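Gamma-resorcylate decarboxylase (Polaromonas, PDB 4QRO) probably catalyses the manganese-dependent, non-oxidative decarboxylation of gamma-resorcylate (2,6-dihydroxybenzoate) to resorcinol, as a member of the amidohydrolase family. Local coordinates at residues Glu15-Ser20 / Ser34-Ile39; Leu59-Val64 / Tyr162-Asn167; Gln268-Ala273 / Glu301-Ser306. One frame throughout, in Å; residues are numbered along the deposited sequence.

Contact 1. Residues Glu15-Ser20 / Ser34-Ile39; sequences ETLMDS and SRLLDI
Leu36, near the end of helix 29-37, meets both Leu17 and Ser20, with 7.6 Å between the CA atoms of Leu17 and Leu36. Its CB points toward segment 15-20, and CD1 does most of the touching: it lies 3.6 Å from Ser20 CB and 4.1 Å from Leu17 CD1. The two leucine side chains pass each other at a slant, methyl against methyl, while Leu17 CD1 also reaches Leu36 CB at 4.1 Å. Leu17 can do this because its CG stands anti to the backbone N (chi1 -179°), which swings the isobutyl group across to the helix although its CB does not face it. Leu36 CD1 packs on both CB and OG of Ser20, while OG is also hydrogen-bonded to Asn60 ND2. Leu37 follows at the exposed border, where its CD1 approaches Leu17 CD2 at 4.3 Å. No hydrogen bond joins the segments, and the contact is purely van der Waals. Around it, Trp29 and Arg33 of the same helix touch Leu17, and Pro289 touches Leu36. The side chain of Ser20 comes to about 6 Å from the bound 2-nitrobenzene-1,3-diol and packs on Phe290 of the inhibitor pocket. The arrangement is packing of the short helix 14-17 and the residues after it on helix 29-37, in the long connection between strands 4-11 and 52-59, beside the active site of an amidohydrolase.

Contact 2. Residues Leu59-Val64 / Tyr162-Asn167; sequences LNAPAV and YLHPRN. With MN (manganese (II) ion), chain K; 38L (2-nitrobenzene-1,3-diol), chain M.
Ala61 and Pro62 face His164, Pro165 and Arg166 where the chain leaves two strands, 52-59 and 161-164; the CA atoms come closest at Pro62 and Arg166, 5.9 Å apart. The peptide bond before Pro62 is cis, and no hydrogen bond links the two segments. Ala61 points its methyl at the second segment, with CB 4.1 Å from His164 CE1 and equally close to Pro165 O. That carbonyl also accepts a bond from His164 ND1, at 3.0 Å and with a bent N-H...O angle of 137°; the donor sits in the carbonyl plane on a lone pair, but the oxygen is tilted 28° out of the imidazole plane. With ND1 so engaged, NE2 is turned to the manganese ion, which it binds at 2.3 Å. The inhibitor completes a chelate through its nitro oxygen OAK and phenolic oxygen OAI, the latter 2.2 Å from the metal and at the edge of the His164 ring. Glu8, His10 and Asp287 supply the remaining protein ligands. Farther along, Pro62 CB lies over the centre of one face of the Arg166 guanidinium, 4.0 Å from CZ, the two side chains crossing nearly at right angles. A bend at chi3 (-60°) helps bring the group there, while NH2 and NH1 bond to Gln132 OE1 and Phe130 O. The ND1 bond probably fixes the rotation of the imidazole, consistent with NE2 giving its lone pair to manganese.

Contact 3. Residues Gln268-Ala273 / Glu301-Ser306; sequences QTLIDA and ENTSIS
Helix 267-276 is joined here to the turn that links helices 293-302 and 307-321, a packing contact on the periphery of the fold. Leu270 carries it: its CD2 methyl rests against both branches of Thr303, 3.7 Å from CG2 and equally near OG1, and reaches Ile305 CG2 at 3.9 Å. With chi1 at 177° the leucine side chain runs out from the helix to the turn, and its axis lies oblique to that of Thr303. The threonine OG1 also hydrogen-bonds to Thr267 OG1. Between Thr303 and Ile305, Ser304 forms the centre of an inverse gamma turn, closed by the bond from Ile305 N to Thr303 O at 2.9 Å; this kink is consistent with Thr303 and Ile305 both meeting the same methyl. At the margin, Ile271 CD1 approaches Ser304 O at 4.3 Å. Ser306 then serves as N-cap of helix 307-321, its OG accepting from Asp309 N. Leu270 also packs on Ile282 of strand 282-283, Ile305 on Ile313 of helix 307-321, and Gln268 and Thr269 hydrogen-bond to Leu275 O and Tyr225 O of the second subunit.

In the fold
Contacts 1 and 2 are neighbours, with centres 13 Å apart, and both are largely buried. They meet through Asn60, whose OD1 is hydrogen-bonded to Thr16 OG1 in addition to the bond its amide nitrogen makes, so the loop after strand 52-59 is tied to segment 15-20, which packs on helix 29-37. Contact 3 stands apart, about 13 Å from contact 2 at the nearest atoms, and is only partly buried beside the subunit interface. The three use different secondary-structure elements within the same amidohydrolase region. Their chemistry follows their place: contact 2, nearest the chain centre, holds a metal ligand and a guanidinium with a proline over one face, whereas contacts 1 and 3 rely mainly on leucine methyl packing.

Contact 1. Residues Glu15-Ser20 / Ser34-Ile39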
loop_
_atom_site.group_PDB
_atom_site.type_symbol
_atom_site.label_atom_id
_atom_site.label_comp_id
_atom_site.label_asym_id
_atom_site.label_seq_id
_atom_site.Cartn_x
_atom_site.Cartn_y
_atom_site.Cartn_z
ATOM N N GLU A 15 -31.621 7.300 -4.608
ATOM C CA GLU A 15 -30.934 8.466 -4.075
ATOM C C GLU A 15 -29.404 8.359 -4.153
ATOM O O GLU A 15 -28.749 9.353 -4.426
ATOM C CB GLU A 15 -31.380 8.667 -2.635
ATOM C CG GLU A 15 -30.900 9.968 -2.021
ATOM C CD GLU A 15 -31.496 10.218 -0.649
ATOM O OE1 GLU A 15 -31.312 11.342 -0.146
ATOM O OE2 GLU A 15 -32.137 9.306 -0.068
ATOM N N THR A 16 -28.837 7.165 -3.921
ATOM C CA THR A 16 -27.365 7.021 -3.857
ATOM C C THR A 16 -26.785 6.314 -5.060
ATOM O O THR A 16 -25.566 6.198 -5.188
ATOM C CB THR A 16 -26.916 6.208 -2.618
ATOM O OG1 THR A 16 -27.389 4.853 -2.731
ATOM C CG2 THR A 16 -27.427 6.843 -1.342
ATOM N N LEU A 17 -27.653 5.839 -5.946
ATOM C CA LEU A 17 -27.242 5.002 -7.072
ATOM C C LEU A 17 -26.140 5.580 -7.937
ATOM O O LEU A 17 -25.167 4.885 -8.299
ATOM C CB LEU A 17 -28.466 4.704 -7.934
ATOM C CG LEU A 17 -28.281 3.820 -9.159
ATOM C CD1 LEU A 17 -27.838 2.414 -8.765
ATOM C CD2 LEU A 17 -29.577 3.790 -9.988
ATOM N N MET A 18 -26.280 6.854 -8.281
ATOM C CA MET A 18 -25.362 7.470 -9.239
ATOM C C MET A 18 -23.941 7.606 -8.680
ATOM O O MET A 18 -22.991 7.798 -9.441
ATOM C CB MET A 18 -25.932 8.809 -9.765
ATOM C CG MET A 18 -27.249 8.631 -10.530
ATOM S SD MET A 18 -27.267 7.205 -11.669
ATOM C CE MET A 18 -26.107 7.868 -12.883
ATOM N N ASP A 19 -23.767 7.445 -7.368
ATOM C CA ASP A 19 -22.408 7.418 -6.810
ATOM C C ASP A 19 -21.534 6.295 -7.370
ATOM O O ASP A 19 -20.311 6.437 -7.422
ATOM C CB ASP A 19 -22.472 7.310 -5.301
ATOM C CG ASP A 19 -22.730 8.631 -4.647
ATOM O OD1 ASP A 19 -23.093 9.597 -5.348
ATOM O OD2 ASP A 19 -22.561 8.698 -3.421
ATOM N N SER A 20 -22.160 5.198 -7.799
ATOM C CA SER A 20 -21.438 4.033 -8.328
ATOM C C SER A 20 -21.182 4.074 -9.841
ATOM O O SER A 20 -20.415 3.261 -10.348
ATOM C CB SER A 20 -22.160 2.723 -7.949
ATOM O OG SER A 20 -22.285 2.597 -6.534
ATOM N N SER A 34 -28.665 -2.806 -12.031
ATOM C CA SER A 34 -29.631 -3.877 -11.724
ATOM C C SER A 34 -29.187 -4.685 -10.510
ATOM O O SER A 34 -30.018 -5.031 -9.664
ATOM C CB SER A 34 -29.816 -4.808 -12.922
ATOM O OG SER A 34 -28.630 -5.503 -13.202
ATOM N N ARG A 35 -27.875 -4.957 -10.394
ATOM C CA ARG A 35 -27.350 -5.665 -9.208
ATOM C C ARG A 35 -27.466 -4.815 -7.967
ATOM O O ARG A 35 -27.832 -5.335 -6.892
ATOM C CB ARG A 35 -25.881 -6.035 -9.376
ATOM C CG ARG A 35 -25.574 -7.004 -10.490
ATOM C CD ARG A 35 -24.051 -7.204 -10.629
ATOM N NE ARG A 35 -23.685 -8.225 -11.579
ATOM C CZ ARG A 35 -22.462 -8.717 -11.745
ATOM N NH1 ARG A 35 -21.428 -8.270 -11.034
ATOM N NH2 ARG A 35 -22.286 -9.687 -12.616
ATOM N N LEU A 36 -27.163 -3.517 -8.095
ATOM C CA LEU A 36 -27.164 -2.610 -6.944
ATOM C C LEU A 36 -28.569 -2.469 -6.378
ATOM O O LEU A 36 -28.734 -2.423 -5.179
ATOM C CB LEU A 36 -26.582 -1.222 -7.271
ATOM C CG LEU A 36 -25.050 -1.159 -7.273
ATOM C CD1 LEU A 36 -24.534 0.081 -7.997
ATOM C CD2 LEU A 36 -24.487 -1.236 -5.838
ATOM N N LEU A 37 -29.578 -2.447 -7.261
ATOM C CA LEU A 37 -30.941 -2.188 -6.851
ATOM C C LEU A 37 -31.647 -3.437 -6.368
ATOM O O LEU A 37 -32.671 -3.341 -5.711
ATOM C CB LEU A 37 -31.742 -1.534 -7.986
ATOM C CG LEU A 37 -31.352 -0.108 -8.339
ATOM C CD1 LEU A 37 -32.117 0.344 -9.598
ATOM C CD2 LEU A 37 -31.573 0.841 -7.172
ATOM N N ASP A 38 -31.106 -4.610 -6.672
ATOM C CA ASP A 38 -31.782 -5.856 -6.329
ATOM C C ASP A 38 -31.251 -6.414 -5.025
ATOM O O ASP A 38 -30.076 -6.679 -4.902
ATOM C CB ASP A 38 -31.653 -6.900 -7.440
ATOM C CG ASP A 38 -31.926 -8.296 -6.930
ATOM O OD1 ASP A 38 -33.066 -8.579 -6.505
ATOM O OD2 ASP A 38 -30.975 -9.080 -6.877
ATOM N N ILE A 39 -32.125 -6.554 -4.038
ATOM C CA ILE A 39 -31.786 -7.236 -2.802
ATOM C C ILE A 39 -32.502 -8.569 -2.693
ATOM O O ILE A 39 -31.889 -9.552 -2.344
ATOM C CB ILE A 39 -32.112 -6.359 -1.590
ATOM C CG1 ILE A 39 -31.167 -5.153 -1.552
ATOM C CG2 ILE A 39 -32.020 -7.173 -0.301
ATOM C CD1 ILE A 39 -31.584 -4.113 -0.544
#

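Contact 2. Residues Leu59-Val64 / Tyr162-Asn167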
loop_
_atom_site.group_PDB
_atom_site.type_symbol
_atom_site.label_atom_id
_atom_site.label_comp_id
_atom_site.label_asym_id
_atom_site.label_seq_id
_atom_site.Cartn_x
_atom_site.Cartn_y
_atom_site.Cartn_z
ATOM N N LEU A 59 -24.855 0.060 2.186
ATOM C CA LEU A 59 -25.041 1.064 1.164
ATOM C C LEU A 59 -23.737 1.259 0.384
ATOM O O LEU A 59 -22.635 0.991 0.884
ATOM C CB LEU A 59 -25.471 2.378 1.843
ATOM C CG LEU A 59 -26.031 3.556 1.042
ATOM C CD1 LEU A 59 -27.288 3.123 0.327
ATOM C CD2 LEU A 59 -26.311 4.736 1.958
ATOM N N ASN A 60 -23.880 1.707 -0.852
ATOM C CA ASN A 60 -22.754 1.889 -1.760
ATOM C C ASN A 60 -21.924 3.144 -1.405
ATOM O O ASN A 60 -22.197 3.799 -0.403
ATOM C CB ASN A 60 -23.231 1.882 -3.217
ATOM C CG ASN A 60 -24.112 3.051 -3.563
ATOM O OD1 ASN A 60 -24.964 3.470 -2.769
ATOM N ND2 ASN A 60 -23.965 3.545 -4.791
ATOM N N ALA A 61 -20.876 3.419 -2.179
ATOM C CA ALA A 61 -19.851 4.408 -1.794
ATOM C C ALA A 61 -19.787 5.532 -2.825
ATOM O O ALA A 61 -20.100 5.300 -3.987
ATOM C CB ALA A 61 -18.499 3.729 -1.694
ATOM N N PRO A 62 -19.405 6.758 -2.409
ATOM C CA PRO A 62 -19.182 7.216 -1.022
ATOM C C PRO A 62 -20.487 7.470 -0.274
ATOM O O PRO A 62 -20.497 7.564 0.967
ATOM C CB PRO A 62 -18.386 8.513 -1.194
ATOM C CG PRO A 62 -18.570 8.942 -2.609
ATOM C CD PRO A 62 -19.078 7.790 -3.410
ATOM N N ALA A 63 -21.576 7.629 -1.021
ATOM C CA ALA A 63 -22.917 7.855 -0.435
ATOM C C ALA A 63 -22.908 8.935 0.655
ATOM O O ALA A 63 -22.622 10.108 0.366
ATOM C CB ALA A 63 -23.514 6.538 0.062
ATOM N N VAL A 64 -23.148 8.565 1.908
ATOM C CA VAL A 64 -23.343 9.559 2.968
ATOM C C VAL A 64 -22.081 10.369 3.235
ATOM O O VAL A 64 -22.163 11.540 3.597
ATOM C CB VAL A 64 -23.899 8.912 4.257
ATOM C CG1 VAL A 64 -24.012 9.917 5.390
ATOM C CG2 VAL A 64 -25.264 8.289 3.968
ATOM N N TYR A 162 -16.835 -0.926 9.934
ATOM C CA TYR A 162 -16.186 -1.341 8.678
ATOM C C TYR A 162 -15.711 -0.079 8.018
ATOM O O TYR A 162 -16.519 0.755 7.610
ATOM C CB TYR A 162 -17.187 -2.075 7.783
ATOM C CG TYR A 162 -16.582 -2.994 6.742
ATOM C CD1 TYR A 162 -15.655 -2.524 5.811
ATOM C CD2 TYR A 162 -16.965 -4.345 6.672
ATOM C CE1 TYR A 162 -15.109 -3.376 4.862
ATOM C CE2 TYR A 162 -16.421 -5.208 5.729
ATOM C CZ TYR A 162 -15.492 -4.723 4.827
ATOM O OH TYR A 162 -14.976 -5.600 3.879
ATOM N N LEU A 163 -14.390 0.090 7.930
ATOM C CA LEU A 163 -13.825 1.279 7.336
ATOM C C LEU A 163 -13.561 0.901 5.881
ATOM O O LEU A 163 -12.593 0.211 5.573
ATOM C CB LEU A 163 -12.551 1.704 8.090
ATOM C CG LEU A 163 -11.794 2.897 7.465
ATOM C CD1 LEU A 163 -12.587 4.183 7.567
ATOM C CD2 LEU A 163 -10.422 3.075 8.122
ATOM N N HIS A 164 -14.470 1.309 5.003
ATOM C CA HIS A 164 -14.476 0.911 3.591
ATOM C C HIS A 164 -13.798 2.020 2.800
ATOM O O HIS A 164 -13.667 3.160 3.291
ATOM C CB HIS A 164 -15.947 0.719 3.146
ATOM C CG HIS A 164 -16.133 0.260 1.737
ATOM N ND1 HIS A 164 -16.268 1.137 0.681
ATOM C CD2 HIS A 164 -16.253 -0.984 1.215
ATOM C CE1 HIS A 164 -16.453 0.448 -0.428
ATOM N NE2 HIS A 164 -16.452 -0.837 -0.132
ATOM N N PRO A 165 -13.328 1.713 1.582
ATOM C CA PRO A 165 -12.703 2.822 0.844
ATOM C C PRO A 165 -13.616 3.891 0.274
ATOM O O PRO A 165 -14.845 3.725 0.184
ATOM C CB PRO A 165 -12.000 2.115 -0.339
ATOM C CG PRO A 165 -11.837 0.703 0.097
ATOM C CD PRO A 165 -13.042 0.410 0.950
ATOM N N ARG A 166 -12.973 4.992 -0.094
ATOM C CA ARG A 166 -13.470 5.953 -1.069
ATOM C C ARG A 166 -12.213 6.489 -1.735
ATOM O O ARG A 166 -11.080 6.246 -1.264
ATOM C CB ARG A 166 -14.278 7.102 -0.428
ATOM C CG ARG A 166 -13.446 8.006 0.484
ATOM C CD ARG A 166 -14.190 9.237 0.963
ATOM N NE ARG A 166 -14.619 10.076 -0.147
ATOM C CZ ARG A 166 -15.530 11.039 -0.062
ATOM N NH1 ARG A 166 -16.128 11.298 1.101
ATOM N NH2 ARG A 166 -15.853 11.732 -1.155
ATOM N N ASN A 167 -12.401 7.242 -2.807
ATOM C CA ASN A 167 -11.281 7.922 -3.466
ATOM C C ASN A 167 -10.852 9.186 -2.746
ATOM O O ASN A 167 -11.672 9.855 -2.127
ATOM C CB ASN A 167 -11.634 8.273 -4.928
ATOM C CG ASN A 167 -11.265 7.165 -5.906
ATOM O OD1 ASN A 167 -10.203 6.554 -5.803
ATOM N ND2 ASN A 167 -12.144 6.905 -6.865
HETATM MN MN MN K . -16.819 -2.535 -1.583
HETATM O OAK 38L M . -14.798 -1.959 -2.628
HETATM N NAG 38L M . -14.539 -1.887 -3.798
HETATM O OAJ 38L M . -13.407 -2.197 -4.165
HETATM C CAA 38L M . -15.536 -1.455 -4.707
HETATM C CAF 38L M . -15.188 -1.348 -6.051
HETATM O OAH 38L M . -14.311 -2.240 -6.593
HETATM C CAE 38L M . -15.731 -0.336 -6.843
HETATM C CAD 38L M . -16.669 0.543 -6.313
HETATM C CAC 38L M . -17.151 0.336 -5.023
HETATM C CAB 38L M . -16.620 -0.685 -4.237
HETATM O OAI 38L M . -17.155 -0.912 -2.997
#

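Contact 3. Residues Gln268-Ala273 / Glu301-Ser306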
loop_
_atom_site.group_PDB
_atom_site.type_symbol
_atom_site.label_atom_id
_atom_site.label_comp_id
_atom_site.label_asym_id
_atom_site.label_seq_id
_atom_site.Cartn_x
_atom_site.Cartn_y
_atom_site.Cartn_z
ATOM N N GLN A 268 -1.825 -16.298 -2.478
ATOM C CA GLN A 268 -0.577 -15.787 -1.855
ATOM C C GLN A 268 -0.851 -14.685 -0.828
ATOM O O GLN A 268 -0.233 -14.633 0.240
ATOM C CB GLN A 268 0.387 -15.256 -2.923
ATOM C CG GLN A 268 0.951 -16.313 -3.843
ATOM C CD GLN A 268 0.181 -16.472 -5.132
ATOM O OE1 GLN A 268 -1.061 -16.495 -5.150
ATOM N NE2 GLN A 268 0.912 -16.638 -6.223
ATOM N N THR A 269 -1.763 -13.780 -1.170
ATOM C CA THR A 269 -2.113 -12.642 -0.304
ATOM C C THR A 269 -2.822 -13.119 0.952
ATOM O O THR A 269 -2.515 -12.645 2.039
ATOM C CB THR A 269 -3.000 -11.665 -1.086
ATOM O OG1 THR A 269 -2.286 -11.281 -2.265
ATOM C CG2 THR A 269 -3.367 -10.429 -0.323
ATOM N N LEU A 270 -3.790 -14.017 0.798
ATOM C CA LEU A 270 -4.430 -14.669 1.943
ATOM C C LEU A 270 -3.418 -15.344 2.879
ATOM O O LEU A 270 -3.493 -15.177 4.089
ATOM C CB LEU A 270 -5.447 -15.723 1.467
ATOM C CG LEU A 270 -6.120 -16.530 2.595
ATOM C CD1 LEU A 270 -6.883 -15.593 3.534
ATOM C CD2 LEU A 270 -7.037 -17.609 2.021
ATOM N N ILE A 271 -2.470 -16.098 2.315
ATOM C CA ILE A 271 -1.472 -16.809 3.119
ATOM C C ILE A 271 -0.600 -15.818 3.865
ATOM O O ILE A 271 -0.327 -16.022 5.053
ATOM C CB ILE A 271 -0.606 -17.774 2.277
ATOM C CG1 ILE A 271 -1.458 -18.960 1.761
ATOM C CG2 ILE A 271 0.593 -18.316 3.069
ATOM C CD1 ILE A 271 -0.714 -19.787 0.729
ATOM N N ASP A 272 -0.192 -14.733 3.208
ATOM C CA ASP A 272 0.579 -13.700 3.906
ATOM C C ASP A 272 -0.236 -13.146 5.071
ATOM O O ASP A 272 0.270 -12.991 6.180
ATOM C CB ASP A 272 0.959 -12.568 2.969
ATOM C CG ASP A 272 1.879 -11.560 3.619
ATOM O OD1 ASP A 272 2.868 -11.947 4.277
ATOM O OD2 ASP A 272 1.602 -10.373 3.522
ATOM N N ALA A 273 -1.501 -12.834 4.829
ATOM C CA ALA A 273 -2.309 -12.276 5.916
ATOM C C ALA A 273 -2.474 -13.289 7.036
ATOM O O ALA A 273 -2.403 -12.890 8.198
ATOM C CB ALA A 273 -3.660 -11.760 5.426
ATOM N N GLU A 301 -13.482 -21.512 -2.103
ATOM C CA GLU A 301 -13.768 -22.948 -2.011
ATOM C C GLU A 301 -12.509 -23.803 -2.043
ATOM O O GLU A 301 -12.420 -24.824 -1.349
ATOM C CB GLU A 301 -14.647 -23.352 -3.203
ATOM C CG GLU A 301 -15.111 -24.806 -3.219
ATOM C CD GLU A 301 -16.217 -25.072 -2.223
ATOM O OE1 GLU A 301 -16.683 -26.224 -2.175
ATOM O OE2 GLU A 301 -16.620 -24.136 -1.494
ATOM N N ASN A 302 -11.552 -23.372 -2.857
ATOM C CA ASN A 302 -10.362 -24.155 -3.179
ATOM C C ASN A 302 -9.045 -23.527 -2.775
ATOM O O ASN A 302 -7.984 -24.090 -3.104
ATOM C CB ASN A 302 -10.320 -24.381 -4.705
ATOM C CG ASN A 302 -11.454 -25.272 -5.192
ATOM O OD1 ASN A 302 -11.735 -26.314 -4.608
ATOM N ND2 ASN A 302 -12.124 -24.851 -6.246
ATOM N N THR A 303 -9.062 -22.364 -2.129
ATOM C CA THR A 303 -7.780 -21.737 -1.731
ATOM C C THR A 303 -7.021 -22.656 -0.735
ATOM O O THR A 303 -7.611 -23.465 -0.007
ATOM C CB THR A 303 -7.959 -20.317 -1.224
ATOM O OG1 THR A 303 -6.674 -19.688 -1.072
ATOM C CG2 THR A 303 -8.750 -20.321 0.101
ATOM N N SER A 304 -5.697 -22.538 -0.746
ATOM C CA SER A 304 -4.805 -23.522 -0.119
ATOM C C SER A 304 -4.603 -23.315 1.374
ATOM O O SER A 304 -3.524 -22.917 1.828
ATOM C CB SER A 304 -3.468 -23.488 -0.864
ATOM O OG SER A 304 -3.739 -23.777 -2.227
ATOM N N ILE A 305 -5.658 -23.612 2.141
ATOM C CA ILE A 305 -5.617 -23.474 3.583
ATOM C C ILE A 305 -6.213 -24.750 4.173
ATOM O O ILE A 305 -6.681 -25.601 3.447
ATOM C CB ILE A 305 -6.381 -22.212 4.064
ATOM C CG1 ILE A 305 -7.857 -22.233 3.630
ATOM C CG2 ILE A 305 -5.698 -20.959 3.528
ATOM C CD1 ILE A 305 -8.670 -21.029 4.127
ATOM N N SER A 306 -6.165 -24.892 5.491
ATOM C CA SER A 306 -6.744 -26.051 6.152
ATOM C C SER A 306 -8.260 -25.964 6.115
ATOM O O SER A 306 -8.831 -24.878 6.073
ATOM C CB SER A 306 -6.298 -26.110 7.630
ATOM O OG SER A 306 -6.829 -25.016 8.388
#